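Long-range contacts in beta-galactosidase (Bacillus circulans, PDB 4MAD), which probably hydrolyses terminal non-reducing beta-D-galactose residues of beta-D-galactosides, as a member of glycoside hydrolase family 35: residues S533-G538 with K580-V585; F361-G366 with F515-L520. All coordinates share one frame; numbering follows the deposited sequence.

Contact 1. Residues S533-G538 with K580-V585; sequences SEWTKG and KHHQSV
Trp-535 lies along the turn of residues 580-585, whose backbone passes over one face and along one edge of its indole. From CB, chi1 of -66° sets CG beside the backbone N, and the ring runs on toward the turn. On the pyrrole side CD1 packs against CG1 of Val-585, while NE1 donates to the Ser-584 carbonyl O at 3.1 Å. That bond is fairly straight (159°) and lies in the indole plane, although the donor stands above the plane of the carbonyl. Farther out, CE3 approaches the Lys-580 carbonyl, CZ3 meets CA of His-581, and CH2 comes to 3.3 Å from His-582 O. CB of His-582 lies over one face of the six-membered ring, toward its rim. The His-582 ring turns its edge to the five-membered ring of Trp-535 in a T-shaped pair, planes at 82°. On the histidine's own face lies Glu-534: its CG sits over the ring centre, 3.9 Å from the centroid, and its carboxylate stacks on the same ring. Trp-535 also touches Leu-575 of strand 569-577. The indole thus ties the loops leading into strands 537-542 and 584-588, two non-adjacent strands in the antiparallel beta-sandwich of the galactose-binding-like domain.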
loop_
_atom_site.group_PDB
_atom_site.type_symbol
_atom_site.label_atom_id
_atom_site.label_comp_id
_atom_site.label_asym_id
_atom_site.label_seq_id
_atom_site.Cartn_x
_atom_site.Cartn_y
_atom_site.Cartn_z
ATOM N N SER A 533 2.942 21.821 -1.018
ATOM C CA SER A 533 1.716 22.537 -1.326
ATOM C C SER A 533 1.876 23.475 -2.510
ATOM O O SER A 533 0.923 23.769 -3.185
ATOM C CB SER A 533 1.179 23.323 -0.121
ATOM O OG SER A 533 2.059 24.300 0.296
ATOM N N GLU A 534 3.077 23.992 -2.690
ATOM C CA GLU A 534 3.360 24.843 -3.836
ATOM C C GLU A 534 3.368 24.102 -5.176
ATOM O O GLU A 534 3.107 24.680 -6.172
ATOM C CB GLU A 534 4.611 25.696 -3.678
ATOM C CG GLU A 534 4.729 26.767 -4.747
ATOM C CD GLU A 534 6.011 27.603 -4.733
ATOM O OE1 GLU A 534 6.999 27.242 -4.115
ATOM O OE2 GLU A 534 6.005 28.634 -5.384
ATOM N N TRP A 535 3.757 22.853 -5.146
ATOM C CA TRP A 535 3.969 22.027 -6.309
ATOM C C TRP A 535 2.669 21.402 -6.789
ATOM O O TRP A 535 1.645 21.665 -6.241
ATOM C CB TRP A 535 5.058 21.000 -6.024
ATOM C CG TRP A 535 6.404 21.665 -5.815
ATOM C CD1 TRP A 535 6.845 22.315 -4.717
ATOM C CD2 TRP A 535 7.463 21.728 -6.762
ATOM N NE1 TRP A 535 8.057 22.815 -4.946
ATOM C CE2 TRP A 535 8.488 22.441 -6.179
ATOM C CE3 TRP A 535 7.624 21.265 -8.056
ATOM C CZ2 TRP A 535 9.672 22.693 -6.827
ATOM C CZ3 TRP A 535 8.804 21.514 -8.694
ATOM C CH2 TRP A 535 9.802 22.236 -8.092
ATOM N N THR A 536 2.742 20.623 -7.854
ATOM C CA THR A 536 1.536 20.096 -8.448
ATOM C C THR A 536 1.318 18.571 -8.396
ATOM O O THR A 536 0.387 18.129 -7.828
ATOM C CB THR A 536 1.314 20.665 -9.872
ATOM O OG1 THR A 536 1.035 22.048 -9.781
ATOM C CG2 THR A 536 0.192 19.983 -10.546
ATOM N N LYS A 537 2.193 17.814 -9.018
ATOM C CA LYS A 537 2.147 16.387 -8.903
ATOM C C LYS A 537 3.487 15.761 -9.150
ATOM O O LYS A 537 4.187 16.148 -10.040
ATOM C CB LYS A 537 1.126 15.809 -9.829
ATOM C CG LYS A 537 0.864 14.325 -9.639
ATOM C CD LYS A 537 -0.302 13.848 -10.419
ATOM C CE LYS A 537 -0.893 12.571 -9.903
ATOM N NZ LYS A 537 0.031 11.498 -9.842
ATOM N N GLY A 538 3.797 14.772 -8.349
ATOM C CA GLY A 538 5.059 14.097 -8.491
ATOM C C GLY A 538 5.457 13.166 -7.395
ATOM O O GLY A 538 4.637 12.633 -6.768
ATOM N N LYS A 580 4.065 21.591 -13.079
ATOM C CA LYS A 580 4.324 22.973 -12.769
ATOM C C LYS A 580 5.495 23.090 -11.828
ATOM O O LYS A 580 5.481 22.530 -10.826
ATOM C CB LYS A 580 3.107 23.612 -12.177
ATOM C CG LYS A 580 1.973 23.756 -13.115
ATOM C CD LYS A 580 0.798 24.284 -12.378
ATOM C CE LYS A 580 -0.373 24.637 -13.229
ATOM N NZ LYS A 580 -1.512 24.984 -12.382
ATOM N N HIS A 581 6.494 23.856 -12.224
ATOM C CA HIS A 581 7.772 23.871 -11.567
ATOM C C HIS A 581 8.015 25.136 -10.742
ATOM O O HIS A 581 7.488 26.153 -11.038
ATOM C CB HIS A 581 8.860 23.688 -12.624
ATOM C CG HIS A 581 8.636 22.490 -13.482
ATOM N ND1 HIS A 581 8.846 21.216 -13.034
ATOM C CD2 HIS A 581 8.150 22.374 -14.731
ATOM C CE1 HIS A 581 8.495 20.365 -13.967
ATOM N NE2 HIS A 581 8.088 21.043 -15.012
ATOM N N HIS A 582 8.812 25.017 -9.706
ATOM C CA HIS A 582 9.061 26.085 -8.763
ATOM C C HIS A 582 10.507 26.034 -8.284
ATOM O O HIS A 582 11.229 25.192 -8.721
ATOM C CB HIS A 582 8.054 26.057 -7.607
ATOM C CG HIS A 582 6.648 26.169 -8.080
ATOM N ND1 HIS A 582 5.845 25.078 -8.307
ATOM C CD2 HIS A 582 5.934 27.237 -8.459
ATOM C CE1 HIS A 582 4.691 25.480 -8.780
ATOM N NE2 HIS A 582 4.719 26.787 -8.875
ATOM N N GLN A 583 10.923 26.992 -7.476
ATOM C CA GLN A 583 12.331 27.112 -7.167
ATOM C C GLN A 583 12.880 26.348 -5.975
ATOM O O GLN A 583 14.034 26.202 -5.837
ATOM C CB GLN A 583 12.715 28.571 -7.057
ATOM C CG GLN A 583 12.466 29.412 -8.247
ATOM C CD GLN A 583 13.244 29.018 -9.480
ATOM O OE1 GLN A 583 14.335 28.485 -9.415
ATOM N NE2 GLN A 583 12.675 29.307 -10.626
ATOM N N SER A 584 11.984 25.898 -5.129
ATOM C CA SER A 584 12.328 25.347 -3.839
ATOM C C SER A 584 11.228 24.556 -3.177
ATOM O O SER A 584 10.122 24.594 -3.562
ATOM C CB SER A 584 12.685 26.480 -2.895
ATOM O OG SER A 584 11.558 27.189 -2.558
ATOM N N VAL A 585 11.546 23.803 -2.048
ATOM C CA VAL A 585 10.638 23.287 -1.091
ATOM C C VAL A 585 11.120 23.632 0.353
ATOM O O VAL A 585 12.233 23.907 0.544
ATOM C CB VAL A 585 10.475 21.761 -1.222
ATOM C CG1 VAL A 585 9.857 21.406 -2.566
ATOM C CG2 VAL A 585 11.816 21.065 -1.045
#

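Contact 2. Residues F361-G366 with F515-L520; sequences FTEHAG and FHKGIL
The ring of Phe-361 takes CB of His-516 over one face, 3.9 Å from the ring centroid, while its edge meets the backbone of Lys-517 and Gly-518 near the ring plane. The His-516 ring is itself slid away from the phenyl, so the two hardly overlap; it meets the imidazole of His-364 rim to rim, with planes at 86°. This aromatic cluster sits on an antiparallel pair of strands in the beta-sandwich of a galactose-binding-like domain. Glu-363 and Ala-365 form hydrogen-bonded pairs with Lys-517 and Phe-515, and His-364 faces His-516 in the non-hydrogen-bonded pair between them. The backbone grip is firm at the Ala-365 end and at Lys-517 N to Glu-363 O (2.8 Å), but weak where Thr-362 N and Glu-363 N share Lys-517 O. On the other side of the sheet from the histidines, Glu-363 and Lys-517 run side by side, their CB atoms 4.0 Å apart; the charged ends stay beyond salt-bridge range, and the lysine has a long, weak ion pair with Glu-572. Replacing Phe-361 with an alanine would probably remove the ring face on which CB of His-516 rests and open a gap beside Leu-575 and Val-585, which the phenyl also touches. A chi1 of -68° brings the His-516 imidazole alongside the strand toward His-364, and both its nitrogens are engaged: NE2 bonds to His-581, and ND1 meets ND1 of His-364 in a 2.8 Å hydrogen bond whose proton either nitrogen could supply.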
loop_
_atom_site.group_PDB
_atom_site.type_symbol
_atom_site.label_atom_id
_atom_site.label_comp_id
_atom_site.label_asym_id
_atom_site.label_seq_id
_atom_site.Cartn_x
_atom_site.Cartn_y
_atom_site.Cartn_z
ATOM N N PHE A 361 16.295 24.491 -5.469
ATOM C CA PHE A 361 16.667 23.554 -6.476
ATOM C C PHE A 361 17.518 24.310 -7.484
ATOM O O PHE A 361 17.027 25.095 -8.195
ATOM C CB PHE A 361 15.446 22.930 -7.130
ATOM C CG PHE A 361 14.667 22.020 -6.229
ATOM C CD1 PHE A 361 15.252 21.010 -5.553
ATOM C CD2 PHE A 361 13.351 22.193 -6.067
ATOM C CE1 PHE A 361 14.538 20.232 -4.741
ATOM C CE2 PHE A 361 12.648 21.401 -5.269
ATOM C CZ PHE A 361 13.230 20.434 -4.612
ATOM N N THR A 362 18.816 24.027 -7.499
ATOM C CA THR A 362 19.737 24.707 -8.404
ATOM C C THR A 362 19.972 23.908 -9.682
ATOM O O THR A 362 20.417 24.454 -10.692
ATOM C CB THR A 362 21.093 24.981 -7.725
ATOM O OG1 THR A 362 21.757 23.739 -7.461
ATOM C CG2 THR A 362 20.893 25.732 -6.418
ATOM N N GLU A 363 19.673 22.614 -9.634
ATOM C CA GLU A 363 19.867 21.742 -10.787
ATOM C C GLU A 363 18.545 21.150 -11.267
ATOM O O GLU A 363 17.643 20.895 -10.471
ATOM C CB GLU A 363 20.853 20.622 -10.451
ATOM C CG GLU A 363 22.056 21.076 -9.641
ATOM C CD GLU A 363 23.198 20.080 -9.682
ATOM O OE1 GLU A 363 23.991 20.123 -10.647
ATOM O OE2 GLU A 363 23.302 19.252 -8.753
ATOM N N HIS A 364 18.441 20.934 -12.574
ATOM C CA HIS A 364 17.258 20.372 -13.151
ATOM C C HIS A 364 17.539 19.442 -14.370
ATOM O O HIS A 364 18.485 19.593 -15.083
ATOM C CB HIS A 364 16.342 21.471 -13.617
ATOM C CG HIS A 364 16.330 22.689 -12.762
ATOM N ND1 HIS A 364 15.461 22.843 -11.718
ATOM C CD2 HIS A 364 16.999 23.854 -12.863
ATOM C CE1 HIS A 364 15.634 24.024 -11.174
ATOM N NE2 HIS A 364 16.573 24.655 -11.842
ATOM N N ALA A 365 16.684 18.467 -14.571
ATOM C CA ALA A 365 16.778 17.635 -15.743
ATOM C C ALA A 365 15.417 17.211 -16.235
ATOM O O ALA A 365 14.649 16.707 -15.495
ATOM C CB ALA A 365 17.603 16.475 -15.479
ATOM N N GLY A 366 15.168 17.433 -17.515
ATOM C CA GLY A 366 13.967 16.976 -18.170
ATOM C C GLY A 366 13.908 15.483 -18.328
ATOM O O GLY A 366 14.815 14.879 -18.803
ATOM N N PHE A 515 13.146 16.482 -13.204
ATOM C CA PHE A 515 13.799 16.237 -11.962
ATOM C C PHE A 515 14.454 17.532 -11.441
ATOM O O PHE A 515 15.094 18.217 -12.169
ATOM C CB PHE A 515 14.850 15.166 -12.115
ATOM C CG PHE A 515 14.301 13.821 -12.497
ATOM C CD1 PHE A 515 13.869 12.944 -11.564
ATOM C CD2 PHE A 515 14.230 13.441 -13.810
ATOM C CE1 PHE A 515 13.398 11.750 -11.905
ATOM C CE2 PHE A 515 13.765 12.245 -14.136
ATOM C CZ PHE A 515 13.340 11.402 -13.192
ATOM N N HIS A 516 14.295 17.835 -10.198
ATOM C CA HIS A 516 14.851 19.021 -9.658
ATOM C C HIS A 516 15.752 18.568 -8.530
ATOM O O HIS A 516 15.333 17.800 -7.739
ATOM C CB HIS A 516 13.754 19.834 -9.084
ATOM C CG HIS A 516 12.815 20.374 -10.094
ATOM N ND1 HIS A 516 13.149 21.384 -10.941
ATOM C CD2 HIS A 516 11.546 20.047 -10.393
ATOM C CE1 HIS A 516 12.122 21.670 -11.709
ATOM N NE2 HIS A 516 11.140 20.860 -11.408
ATOM N N LYS A 517 16.975 19.052 -8.456
ATOM C CA LYS A 517 17.909 18.572 -7.459
ATOM C C LYS A 517 18.426 19.638 -6.532
ATOM O O LYS A 517 18.789 20.657 -6.955
ATOM C CB LYS A 517 19.087 17.880 -8.082
ATOM C CG LYS A 517 19.983 17.276 -7.083
ATOM C CD LYS A 517 21.231 16.857 -7.686
ATOM C CE LYS A 517 21.564 15.529 -7.257
ATOM N NZ LYS A 517 22.645 15.599 -6.294
ATOM N N GLY A 518 18.404 19.322 -5.249
ATOM C CA GLY A 518 18.795 20.228 -4.210
ATOM C C GLY A 518 19.542 19.541 -3.077
ATOM O O GLY A 518 19.508 18.374 -2.968
ATOM N N ILE A 519 20.190 20.321 -2.239
ATOM C CA ILE A 519 20.929 19.801 -1.114
ATOM C C ILE A 519 20.372 20.322 0.219
ATOM O O ILE A 519 20.193 21.476 0.368
ATOM C CB ILE A 519 22.397 20.202 -1.220
ATOM C CG1 ILE A 519 22.972 19.736 -2.542
ATOM C CG2 ILE A 519 23.188 19.596 -0.168
ATOM C CD1 ILE A 519 23.303 18.359 -2.519
ATOM N N LEU A 520 20.123 19.431 1.163
ATOM C CA LEU A 520 19.690 19.782 2.484
ATOM C C LEU A 520 20.856 19.516 3.395
ATOM O O LEU A 520 21.376 18.470 3.395
ATOM C CB LEU A 520 18.560 18.912 2.914
ATOM C CG LEU A 520 18.056 19.058 4.343
ATOM C CD1 LEU A 520 17.644 20.393 4.573
ATOM C CD2 LEU A 520 16.985 18.120 4.686
#

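Overall arrangement
Contacts 1 and 2 illustrate how one beta domain combines two kinds of cohesion. Contact 2 joins neighbouring strands, 357-366 and 514-522, by backbone bonds, strong toward Ala-365 and weaker at the Thr-362 end. Contact 1 joins loops leading into strands 537-542 and 584-588, which are not neighbours, through an indole, one side-chain-to-backbone bond and the His-582 ring stacked with Glu-534. Both are partly buried, with one buried indole in contact 1 and several buried rings in contact 2. Strands 584-588 and 357-366 adjoin in the same sheet, and the contacts meet directly: His-581 ND1 probably bonds His-516 NE2 at 2.8 Å, Gln-583 pairs by backbone with Phe-361, and Trp-535 packs on Phe-361 and His-516.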